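Local structure of alpha-n-acetylglucosaminidase family protein (Clostridium perfringens, 4A42) at residues A[73-78]-A[128-133]; A[78-83]-A[88-93]. The protein probably releases terminal alpha-linked N-acetylglucosamine by hydrolysis as a full-length family 89 glycosidase, of which this calcium-binding family 32 module is expected to recognise carbohydrate. All blocks are in the same frame, centred on the assembly; numbering follows the deposited sequence.

Contact 1: residues A[73-78]-A[128-133]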
loop_
_atom_site.group_PDB
_atom_site.type_symbol
_atom_site.label_atom_id
_atom_site.label_comp_id
_atom_site.label_asym_id
_atom_site.label_seq_id
_atom_site.Cartn_x
_atom_site.Cartn_y
_atom_site.Cartn_z
ATOM N N LYS A 73 2.466 -1.716 15.186
ATOM C CA LYS A 73 1.032 -1.721 15.424
ATOM C C LYS A 73 0.299 -2.941 14.925
ATOM O O LYS A 73 0.799 -3.624 14.054
ATOM C CB LYS A 73 0.403 -0.479 14.798
ATOM C CG LYS A 73 0.964 0.793 15.319
ATOM C CD LYS A 73 0.150 1.975 14.919
ATOM C CE LYS A 73 0.662 3.207 15.576
ATOM N NZ LYS A 73 -0.307 4.269 15.434
ATOM N N ASP A 74 -0.880 -3.210 15.463
ATOM C CA ASP A 74 -1.770 -4.228 14.929
ATOM C C ASP A 74 -2.216 -3.826 13.528
ATOM O O ASP A 74 -2.744 -2.735 13.328
ATOM C CB ASP A 74 -3.039 -4.361 15.767
ATOM C CG ASP A 74 -2.793 -4.890 17.172
ATOM O OD1 ASP A 74 -1.689 -5.400 17.479
ATOM O OD2 ASP A 74 -3.752 -4.806 17.970
ATOM N N ILE A 75 -2.026 -4.716 12.565
ATOM C CA ILE A 75 -2.571 -4.500 11.234
ATOM C C ILE A 75 -3.518 -5.650 10.933
ATOM O O ILE A 75 -3.094 -6.807 10.891
ATOM C CB ILE A 75 -1.470 -4.464 10.162
ATOM C CG1 ILE A 75 -0.482 -3.327 10.436
ATOM C CG2 ILE A 75 -2.091 -4.326 8.797
ATOM C CD1 ILE A 75 0.826 -3.482 9.705
ATOM N N SER A 76 -4.788 -5.344 10.752
ATOM C CA SER A 76 -5.786 -6.362 10.488
ATOM C C SER A 76 -6.175 -6.566 9.018
ATOM O O SER A 76 -6.538 -7.642 8.608
ATOM C CB SER A 76 -7.051 -6.147 11.314
ATOM O OG SER A 76 -7.869 -5.127 10.818
ATOM N N ALA A 77 -6.143 -5.487 8.261
ATOM C CA ALA A 77 -6.593 -5.543 6.877
ATOM C C ALA A 77 -6.068 -4.371 6.078
ATOM O O ALA A 77 -5.767 -3.315 6.631
ATOM C CB ALA A 77 -8.109 -5.602 6.803
ATOM N N ILE A 78 -5.949 -4.575 4.766
ATOM C CA ILE A 78 -5.431 -3.553 3.872
ATOM C C ILE A 78 -6.240 -3.485 2.576
ATOM O O ILE A 78 -6.476 -4.513 1.927
ATOM C CB ILE A 78 -3.936 -3.800 3.539
ATOM C CG1 ILE A 78 -3.093 -3.798 4.827
ATOM C CG2 ILE A 78 -3.440 -2.763 2.517
ATOM C CD1 ILE A 78 -1.673 -4.331 4.663
ATOM N N ARG A 128 5.688 -2.160 11.955
ATOM C CA ARG A 128 5.872 -0.738 11.861
ATOM C C ARG A 128 5.876 -0.238 10.403
ATOM O O ARG A 128 5.371 0.823 10.113
ATOM C CB ARG A 128 7.145 -0.293 12.583
ATOM C CG ARG A 128 7.494 1.139 12.365
ATOM C CD ARG A 128 8.577 1.636 13.261
ATOM N NE ARG A 128 9.100 2.870 12.725
ATOM C CZ ARG A 128 10.102 3.547 13.225
ATOM N NH1 ARG A 128 10.706 3.102 14.307
ATOM N NH2 ARG A 128 10.517 4.664 12.647
ATOM N N PHE A 129 6.430 -1.031 9.497
ATOM C CA PHE A 129 6.524 -0.629 8.094
ATOM C C PHE A 129 5.656 -1.508 7.220
ATOM O O PHE A 129 5.631 -2.721 7.382
ATOM C CB PHE A 129 7.974 -0.701 7.609
ATOM C CG PHE A 129 8.926 0.137 8.414
ATOM C CD1 PHE A 129 9.179 1.457 8.071
ATOM C CD2 PHE A 129 9.567 -0.395 9.514
ATOM C CE1 PHE A 129 10.056 2.224 8.816
ATOM C CE2 PHE A 129 10.443 0.370 10.262
ATOM C CZ PHE A 129 10.689 1.678 9.909
ATOM N N VAL A 130 4.940 -0.883 6.289
ATOM C CA VAL A 130 4.152 -1.622 5.320
ATOM C C VAL A 130 4.586 -1.164 3.937
ATOM O O VAL A 130 4.488 0.022 3.604
ATOM C CB VAL A 130 2.637 -1.416 5.533
ATOM C CG1 VAL A 130 1.839 -2.421 4.711
ATOM C CG2 VAL A 130 2.282 -1.544 7.014
ATOM N N ARG A 131 5.087 -2.109 3.141
ATOM C CA ARG A 131 5.621 -1.799 1.828
ATOM C C ARG A 131 4.801 -2.463 0.726
ATOM O O ARG A 131 4.459 -3.643 0.807
ATOM C CB ARG A 131 7.100 -2.191 1.723
ATOM C CG ARG A 131 7.731 -1.803 0.381
ATOM C CD ARG A 131 9.245 -1.904 0.425
ATOM N NE ARG A 131 9.698 -3.285 0.513
ATOM C CZ ARG A 131 10.966 -3.637 0.700
ATOM N NH1 ARG A 131 11.900 -2.698 0.814
ATOM N NH2 ARG A 131 11.301 -4.923 0.770
ATOM N N PHE A 132 4.468 -1.666 -0.287
ATOM C CA PHE A 132 3.670 -2.092 -1.428
ATOM C C PHE A 132 4.543 -2.030 -2.663
ATOM O O PHE A 132 5.153 -1.005 -2.947
ATOM C CB PHE A 132 2.458 -1.160 -1.608
ATOM C CG PHE A 132 1.501 -1.195 -0.453
ATOM C CD1 PHE A 132 1.768 -0.475 0.707
ATOM C CD2 PHE A 132 0.339 -1.949 -0.515
ATOM C CE1 PHE A 132 0.901 -0.523 1.786
ATOM C CE2 PHE A 132 -0.545 -1.984 0.561
ATOM C CZ PHE A 132 -0.254 -1.279 1.717
ATOM N N ASN A 133 4.613 -3.129 -3.398
ATOM C CA ASN A 133 5.353 -3.134 -4.644
ATOM C C ASN A 133 4.379 -3.362 -5.775
ATOM O O ASN A 133 3.488 -4.198 -5.664
ATOM C CB ASN A 133 6.416 -4.226 -4.601
ATOM C CG ASN A 133 7.194 -4.207 -3.303
ATOM O OD1 ASN A 133 7.957 -3.273 -3.042
ATOM N ND2 ASN A 133 6.975 -5.217 -2.460
#

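Contact 2: residues A[78-83]-A[88-93]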
loop_
_atom_site.group_PDB
_atom_site.type_symbol
_atom_site.label_atom_id
_atom_site.label_comp_id
_atom_site.label_asym_id
_atom_site.label_seq_id
_atom_site.Cartn_x
_atom_site.Cartn_y
_atom_site.Cartn_z
ATOM N N ILE A 78 -5.949 -4.575 4.766
ATOM C CA ILE A 78 -5.431 -3.553 3.872
ATOM C C ILE A 78 -6.240 -3.485 2.576
ATOM O O ILE A 78 -6.476 -4.513 1.927
ATOM C CB ILE A 78 -3.936 -3.800 3.539
ATOM C CG1 ILE A 78 -3.093 -3.798 4.827
ATOM C CG2 ILE A 78 -3.440 -2.763 2.517
ATOM C CD1 ILE A 78 -1.673 -4.331 4.663
ATOM N N ASP A 79 -6.668 -2.280 2.198
ATOM C CA ASP A 79 -7.300 -2.057 0.894
ATOM C C ASP A 79 -6.401 -1.224 -0.012
ATOM O O ASP A 79 -5.842 -0.216 0.415
ATOM C CB ASP A 79 -8.606 -1.273 1.018
ATOM C CG ASP A 79 -9.698 -2.039 1.708
ATOM O OD1 ASP A 79 -9.575 -3.272 1.837
ATOM O OD2 ASP A 79 -10.689 -1.385 2.112
ATOM N N ILE A 80 -6.315 -1.614 -1.277
ATOM C CA ILE A 80 -5.659 -0.804 -2.293
ATOM C C ILE A 80 -6.703 -0.425 -3.327
ATOM O O ILE A 80 -7.276 -1.289 -3.986
ATOM C CB ILE A 80 -4.525 -1.562 -3.005
ATOM C CG1 ILE A 80 -3.520 -2.094 -1.986
ATOM C CG2 ILE A 80 -3.826 -0.654 -4.039
ATOM C CD1 ILE A 80 -2.596 -3.141 -2.547
ATOM N N VAL A 81 -6.958 0.867 -3.458
ATOM C CA VAL A 81 -7.928 1.344 -4.430
ATOM C C VAL A 81 -7.176 1.595 -5.732
ATOM O O VAL A 81 -6.296 2.462 -5.781
ATOM C CB VAL A 81 -8.623 2.629 -3.929
ATOM C CG1 VAL A 81 -9.660 3.100 -4.934
ATOM C CG2 VAL A 81 -9.283 2.377 -2.575
ATOM N N SER A 82 -7.489 0.812 -6.762
ATOM C CA SER A 82 -6.713 0.831 -8.008
ATOM C C SER A 82 -7.509 1.449 -9.138
ATOM O O SER A 82 -8.524 0.901 -9.554
ATOM C CB SER A 82 -6.300 -0.593 -8.394
ATOM O OG SER A 82 -5.467 -0.574 -9.538
ATOM N N LYS A 83 -7.033 2.583 -9.641
ATOM C CA LYS A 83 -7.789 3.374 -10.599
ATOM C C LYS A 83 -7.306 3.240 -12.050
ATOM O O LYS A 83 -7.982 3.692 -12.972
ATOM C CB LYS A 83 -7.830 4.844 -10.146
ATOM C CG LYS A 83 -8.737 5.071 -8.925
ATOM C CD LYS A 83 -10.196 5.265 -9.341
ATOM C CE LYS A 83 -11.138 5.270 -8.141
ATOM N NZ LYS A 83 -12.549 5.643 -8.529
ATOM N N LEU A 88 -4.251 -4.968 -11.311
ATOM C CA LEU A 88 -3.099 -4.612 -10.500
ATOM C C LEU A 88 -2.276 -5.840 -10.158
ATOM O O LEU A 88 -2.811 -6.861 -9.743
ATOM C CB LEU A 88 -3.549 -3.903 -9.226
ATOM C CG LEU A 88 -2.440 -3.229 -8.419
ATOM C CD1 LEU A 88 -1.877 -2.044 -9.194
ATOM C CD2 LEU A 88 -2.973 -2.784 -7.071
ATOM N N LYS A 89 -0.968 -5.733 -10.353
ATOM C CA LYS A 89 -0.027 -6.754 -9.919
ATOM C C LYS A 89 0.774 -6.138 -8.794
ATOM O O LYS A 89 1.368 -5.077 -8.964
ATOM C CB LYS A 89 0.872 -7.196 -11.076
ATOM C CG LYS A 89 0.112 -7.926 -12.182
ATOM C CD LYS A 89 0.976 -8.159 -13.414
ATOM C CE LYS A 89 0.164 -8.796 -14.521
ATOM N NZ LYS A 89 -0.196 -10.182 -14.167
ATOM N N TYR A 90 0.790 -6.796 -7.635
ATOM C CA TYR A 90 1.316 -6.164 -6.429
ATOM C C TYR A 90 1.705 -7.190 -5.379
ATOM O O TYR A 90 1.272 -8.357 -5.431
ATOM C CB TYR A 90 0.277 -5.197 -5.828
ATOM C CG TYR A 90 -0.926 -5.890 -5.208
ATOM C CD1 TYR A 90 -1.988 -6.325 -5.994
ATOM C CD2 TYR A 90 -0.985 -6.143 -3.835
ATOM C CE1 TYR A 90 -3.085 -6.978 -5.431
ATOM C CE2 TYR A 90 -2.088 -6.788 -3.264
ATOM C CZ TYR A 90 -3.132 -7.205 -4.073
ATOM O OH TYR A 90 -4.237 -7.860 -3.551
ATOM N N SER A 91 2.526 -6.741 -4.434
ATOM C CA SER A 91 2.798 -7.478 -3.211
ATOM C C SER A 91 2.784 -6.518 -2.027
ATOM O O SER A 91 2.907 -5.301 -2.186
ATOM C CB SER A 91 4.144 -8.207 -3.291
ATOM O OG SER A 91 5.238 -7.300 -3.390
ATOM N N ILE A 92 2.593 -7.088 -0.845
ATOM C CA ILE A 92 2.585 -6.342 0.395
ATOM C C ILE A 92 3.570 -7.007 1.342
ATOM O O ILE A 92 3.531 -8.227 1.529
ATOM C CB ILE A 92 1.181 -6.352 1.023
ATOM C CG1 ILE A 92 0.128 -5.871 0.006
ATOM C CG2 ILE A 92 1.145 -5.480 2.273
ATOM C CD1 ILE A 92 -1.273 -5.787 0.599
ATOM N N GLU A 93 4.462 -6.202 1.910
ATOM C CA GLU A 93 5.464 -6.670 2.861
ATOM C C GLU A 93 5.322 -5.876 4.147
ATOM O O GLU A 93 4.944 -4.716 4.118
ATOM C CB GLU A 93 6.873 -6.441 2.319
ATOM C CG GLU A 93 7.282 -7.293 1.132
ATOM C CD GLU A 93 8.561 -6.776 0.505
ATOM O OE1 GLU A 93 8.500 -5.746 -0.189
ATOM O OE2 GLU A 93 9.629 -7.378 0.731
#

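Contact 1: residues A[73-78]-A[128-133]
I75 and I78 meet V130 and F132 inside the beta-sandwich of a discoidin-like (F5/8 type C) module; the side chains that touch are all apolar, and the segments bury 202 Å² over both sides. Strand 72-74 still pairs with strand 126-134, whereas strand 77-82 belongs to the opposing sheet, and the changeover includes a classic beta bulge at S76 and A77, which both face Y147. Both isoleucines point toward 128-133 although they are three residues apart, consistent with the bulge shifting the usual alternation.

I78 shows how one branched side chain serves two partners. From CB, the CG2 methyl lies anti to the backbone N and meets the edge of the F132 ring in its plane. It sits 3.6 Å from F132 CE2 and equally far from F132 CZ, so it straddles the CE2–CZ bond. The other branch starts at CG1, beside the backbone N (chi1 -59°), and runs on extended (chi2 167°) to CD1. This tip slides past V130, the two side chains pointing in opposite directions, and I78 CD1 stays 4.0 Å from V130 CG1, a looser approach than that at the ring.

V130 thus divides its methyls between the isoleucines: CG1 goes to I78 and CG2 to I75. Around this cluster, I92 of strand 90-95 touches I78, V130 and F132, while L69 and I146 pack on I75 from strands of the two different sheets. The backbone of F132 is tied on its own sheet through its O to S64 OG. The I75–V130 pair differs from the sliding one beside it: the two side chains reach toward each other tip to tip, I75 CD1 coming within 3.6 Å of V130 CG2.

Contact 2: residues A[78-83]-A[88-93]
In Y90, chi1 of 70° sets CG between the backbone N and the carbonyl carbon, and chi2 then turns a ring face to I80, whose CG1 stands beside its own backbone N and continues extended to CD1. The two meet in the interior of the beta-sandwich, where strand 77-82 of one sheet faces strand 90-95 of the other. The short strand axes come no closer than 10.5 Å and run at 148°, too far apart for backbone pairing, so side chains make the contact. The spacing is uneven: CA atoms are 9.2 Å apart at I78 and I92 but 7.0 Å at S82 and L88, so the backbones draw together toward the short connection between them.

The I80 methyl makes a CH-pi contact, with CD1 4.0 Å from the Y90 ring centroid and 29° off the ring normal. It is displaced toward one side of the ring, as its nearest atom, Y90 CD2 at 3.6 Å, confirms. Two polar bonds lie beside the ring: Y90 OH reaches N119 OD1 on strand 116-120, a hydrogen bond from one sheet to the other, and L88 O, in the plane of the Y90 ring at its edge, accepts from N110 ND2.

The second branch of I80 serves L88. The side chains cross at about a right angle, and I80 CG2 lies 3.8 Å from L88 CD2. At the wider end I92 meets the I78 side chain tip to tip, with I92 CG2 3.9 Å from I78 CD1. At the narrow end the S82 hydroxyl rests against hydrocarbon, its OG 3.9 Å from both CB and CD1 of L88.

Overall arrangement
Contacts 1 and 2 share I78 and strand 77-82, which looks across the sandwich at the neighbouring strands 126-134 and 90-95; their centres are 11 Å apart. Inside, they merge where F132 CD2 lies 3.8 Å from I80 CD1. A polar link also joins them: E93 OE1 is 2.8 Å from R131 NE in a salt bridge and 2.8 Å from N133 ND2 in a probable hydrogen bond. Calcium belongs to neither contact: it is about 13 Å from the F132 side chain and about 11 Å from that of I80. A backbone route leads there, since V81 pairs with G142 and E143, two residues of the metal site.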